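Sugar fermentation stimulation protein homolog (Pyrococcus furiosus, PDB 4DA2) probably binds DNA and, with an OB fold joined to a calcium-binding PD-(D/E)xK nuclease-like domain, may act as a nuclease. Local coordinates at residues I128-K133 and M171-G176. The protein carries 1 engineered substitution. Sequence-based numbering, arbitrary orientation.
Sequences IFVETK and MIVFIG. With CA (calcium ion), chain C.
Glu131, Thr132 and Lys133 form the ExK end of a PD-(D/E)xK nuclease-like motif, on a strand whose parallel neighbour 171-176 meets it through Val130–Met171, Glu131–Ile172, Thr132–Val173 and Lys133–Phe174. Five backbone hydrogen bonds zip the pair together, from Met171 N to Phe129 O (2.9 Å) through to Ile175 N on Lys133 O (2.8 Å), the latter almost straight at 178°. On the face shared with Val130, Met171 CB touches both Ile128 CD1 and Val130 CG2, while Val130 CG1 reaches across to Val173 CG2 (3.9 Å); Phe88 of helix 81-93 covers this side. The other face carries Glu131 and Lys133. Lysine CB leans on Phe174 CD1 (3.8 Å) and CG crosses Ile172 CD1 (3.9 Å); bends at chi2 (-107°) and chi4 (-104°) then bring NZ back to a salt bridge with Glu131 OE2 (2.8 Å), from above the carboxylate plane. NZ also donates to a calcium-bound water and is hydrogen-bonded to His156 ND1. That same OE2 binds calcium (2.4 Å), as does Thr132 O (2.4 Å), with Asp118 and three waters also in the shell. An alanine in place of Lys133 would probably leave Glu131 OE2 without its ammonium partner and open a gap beside Ile172 CD1. Bonds at Glu131 O and Lys133 N hold the backbone on both sides of Thr132, consistent with a steady metal-binding O, and packing of CB and CG probably steadies the lysine's base while its bonds keep NZ beside the carboxylate.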
ATOM      1  N   ILE A 128     -17.344   8.213  -5.051  1.00 16.11           N
ATOM      2  CA  ILE A 128     -15.940   8.535  -5.295  1.00 13.50           C
ATOM      3  C   ILE A 128     -15.159   7.260  -5.623  1.00 12.32           C
ATOM      4  O   ILE A 128     -15.301   6.217  -4.957  1.00 17.83           O
ATOM      5  CB  ILE A 128     -15.289   9.327  -4.097  1.00 15.28           C
ATOM      6  CG1 ILE A 128     -13.837   9.732  -4.416  1.00 18.09           C
ATOM      7  CG2 ILE A 128     -15.406   8.536  -2.779  1.00 27.41           C
ATOM      8  CD1 ILE A 128     -13.162  10.663  -3.365  1.00 29.01           C
ATOM      9  N   PHE A 129     -14.354   7.344  -6.680  1.00 16.56           N
ATOM     10  CA  PHE A 129     -13.404   6.273  -7.009  1.00 15.58           C
ATOM     11  C   PHE A 129     -12.106   6.507  -6.249  1.00 12.04           C
ATOM     12  O   PHE A 129     -11.559   7.624  -6.271  1.00 15.69           O
ATOM     13  CB  PHE A 129     -13.134   6.263  -8.513  1.00 15.90           C
ATOM     14  CG  PHE A 129     -14.283   5.763  -9.319  1.00 14.78           C
ATOM     15  CD1 PHE A 129     -14.490   4.386  -9.470  1.00 20.39           C
ATOM     16  CD2 PHE A 129     -15.203   6.662  -9.875  1.00 19.27           C
ATOM     17  CE1 PHE A 129     -15.588   3.903 -10.239  1.00 18.86           C
ATOM     18  CE2 PHE A 129     -16.305   6.196 -10.626  1.00 22.21           C
ATOM     19  CZ  PHE A 129     -16.500   4.816 -10.795  1.00 18.65           C
ATOM     20  N   VAL A 130     -11.622   5.466  -5.573  1.00 19.84           N
ATOM     21  CA  VAL A 130     -10.393   5.572  -4.782  1.00 23.44           C
ATOM     22  C   VAL A 130      -9.401   4.476  -5.173  1.00 12.65           C
ATOM     23  O   VAL A 130      -9.753   3.291  -5.164  1.00 15.90           O
ATOM     24  CB  VAL A 130     -10.681   5.529  -3.247  1.00 12.86           C
ATOM     25  CG1 VAL A 130      -9.364   5.635  -2.463  1.00 17.86           C
ATOM     26  CG2 VAL A 130     -11.646   6.632  -2.857  1.00 14.92           C
ATOM     27  N   GLU A 131      -8.184   4.890  -5.558  1.00 13.38           N
ATOM     28  CA  GLU A 131      -7.087   3.971  -5.831  1.00 17.54           C
ATOM     29  C   GLU A 131      -6.073   4.095  -4.696  1.00 20.34           C
ATOM     30  O   GLU A 131      -5.719   5.225  -4.292  1.00 16.69           O
ATOM     31  CB  GLU A 131      -6.436   4.291  -7.195  1.00 14.05           C
ATOM     32  CG  GLU A 131      -5.182   3.472  -7.555  1.00 14.94           C
ATOM     33  CD  GLU A 131      -5.461   1.969  -7.617  1.00 14.16           C
ATOM     34  OE1 GLU A 131      -6.627   1.599  -7.903  1.00 17.47           O
ATOM     35  OE2 GLU A 131      -4.524   1.164  -7.340  1.00 17.21           O
ATOM     36  N   THR A 132      -5.639   2.952  -4.156  1.00 12.21           N
ATOM     37  CA  THR A 132      -4.631   2.982  -3.096  1.00 12.46           C
ATOM     38  C   THR A 132      -3.325   2.420  -3.633  1.00 15.09           C
ATOM     39  O   THR A 132      -3.336   1.452  -4.420  1.00 16.67           O
ATOM     40  CB  THR A 132      -5.088   2.260  -1.807  1.00 17.85           C
ATOM     41  OG1 THR A 132      -5.323   0.875  -2.098  1.00 24.79           O
ATOM     42  CG2 THR A 132      -6.375   2.879  -1.280  1.00 19.36           C
ATOM     43  N   LYS A 133      -2.209   3.061  -3.296  1.00 13.78           N
ATOM     44  CA  LYS A 133      -0.883   2.556  -3.728  1.00 13.01           C
ATOM     45  C   LYS A 133       0.090   2.344  -2.572  1.00 15.88           C
ATOM     46  O   LYS A 133       0.082   3.101  -1.621  1.00 13.97           O
ATOM     47  CB  LYS A 133      -0.247   3.518  -4.729  1.00 13.83           C
ATOM     48  CG  LYS A 133      -1.100   3.723  -5.986  1.00 24.34           C
ATOM     49  CD  LYS A 133      -0.500   3.043  -7.169  1.00 32.69           C
ATOM     50  CE  LYS A 133      -1.421   3.070  -8.380  1.00 26.41           C
ATOM     51  NZ  LYS A 133      -2.015   1.704  -8.520  1.00 28.11           N
ATOM     52  N   MET A 171      -9.831   9.949  -6.121  1.00 15.09           N
ATOM     53  CA  MET A 171      -8.808  10.053  -5.059  1.00 15.31           C
ATOM     54  C   MET A 171      -7.738   8.983  -5.205  1.00 12.19           C
ATOM     55  O   MET A 171      -8.043   7.825  -5.547  1.00 14.03           O
ATOM     56  CB  MET A 171      -9.446   9.918  -3.666  1.00 13.45           C
ATOM     57  CG  MET A 171      -8.458  10.087  -2.524  1.00 17.19           C
ATOM     58  SD  MET A 171      -9.242   9.917  -0.901  1.00 21.74           S
ATOM     59  CE  MET A 171      -9.859  11.586  -0.760  1.00 23.61           C
ATOM     60  N   ILE A 172      -6.479   9.382  -4.994  1.00 12.53           N
ATOM     61  CA  ILE A 172      -5.397   8.431  -4.813  1.00 11.10           C
ATOM     62  C   ILE A 172      -4.859   8.534  -3.404  1.00 17.80           C
ATOM     63  O   ILE A 172      -4.630   9.624  -2.882  1.00 15.71           O
ATOM     64  CB  ILE A 172      -4.264   8.529  -5.916  1.00  9.03           C
ATOM     65  CG1 ILE A 172      -3.239   7.396  -5.785  1.00 13.98           C
ATOM     66  CG2 ILE A 172      -3.556   9.901  -5.908  1.00 12.86           C
ATOM     67  CD1 ILE A 172      -2.357   7.266  -7.019  1.00 14.46           C
ATOM     68  N   VAL A 173      -4.695   7.377  -2.778  1.00 15.43           N
ATOM     69  CA  VAL A 173      -4.211   7.315  -1.403  1.00  8.70           C
ATOM     70  C   VAL A 173      -2.945   6.494  -1.367  1.00 11.88           C
ATOM     71  O   VAL A 173      -2.975   5.290  -1.692  1.00 15.53           O
ATOM     72  CB  VAL A 173      -5.247   6.686  -0.473  1.00 11.26           C
ATOM     73  CG1 VAL A 173      -4.688   6.634   0.976  1.00 15.05           C
ATOM     74  CG2 VAL A 173      -6.597   7.461  -0.498  1.00 14.38           C
ATOM     75  N   PHE A 174      -1.841   7.115  -0.952  1.00 11.11           N
ATOM     76  CA  PHE A 174      -0.583   6.395  -0.772  1.00  7.95           C
ATOM     77  C   PHE A 174      -0.508   5.824   0.648  1.00 14.04           C
ATOM     78  O   PHE A 174      -0.690   6.530   1.638  1.00 12.57           O
ATOM     79  CB  PHE A 174       0.600   7.335  -1.104  1.00 11.89           C
ATOM     80  CG  PHE A 174       0.605   7.776  -2.527  1.00 18.69           C
ATOM     81  CD1 PHE A 174       1.079   6.921  -3.518  1.00 18.69           C
ATOM     82  CD2 PHE A 174       0.068   9.010  -2.906  1.00 13.67           C
ATOM     83  CE1 PHE A 174       1.065   7.289  -4.866  1.00 20.30           C
ATOM     84  CE2 PHE A 174       0.079   9.402  -4.269  1.00 16.34           C
ATOM     85  CZ  PHE A 174       0.553   8.530  -5.240  1.00 21.19           C
ATOM     86  N   ILE A 175      -0.267   4.524   0.731  1.00 12.08           N
ATOM     87  CA  ILE A 175      -0.163   3.852   2.017  1.00 12.20           C
ATOM     88  C   ILE A 175       1.321   3.771   2.390  1.00  9.77           C
ATOM     89  O   ILE A 175       2.070   2.897   1.896  1.00 14.51           O
ATOM     90  CB  ILE A 175      -0.814   2.434   1.965  1.00 13.75           C
ATOM     91  CG1 ILE A 175      -2.262   2.523   1.426  1.00 16.83           C
ATOM     92  CG2 ILE A 175      -0.775   1.809   3.345  1.00 16.27           C
ATOM     93  CD1 ILE A 175      -3.229   3.396   2.274  1.00 22.55           C
ATOM     94  N   GLY A 176       1.736   4.712   3.235  1.00  9.14           N
ATOM     95  CA  GLY A 176       3.118   4.820   3.727  1.00 11.78           C
ATOM     96  C   GLY A 176       3.251   3.887   4.906  1.00 15.82           C
ATOM     97  O   GLY A 176       3.362   4.320   6.075  1.00 13.54           O
TER
HETATM   98 CA    CA C 301      -4.114  -0.420  -5.633  1.00 14.23          CA
HETATM   99  O   HOH W   1      -1.982  -0.345  -6.771  1.00 24.85           O
HETATM  100  O   HOH W   2      -4.141  -2.356  -7.381  1.00 29.13           O
HETATM  101  O   HOH W   3      -4.603  -1.899  -3.725  1.00 31.04           O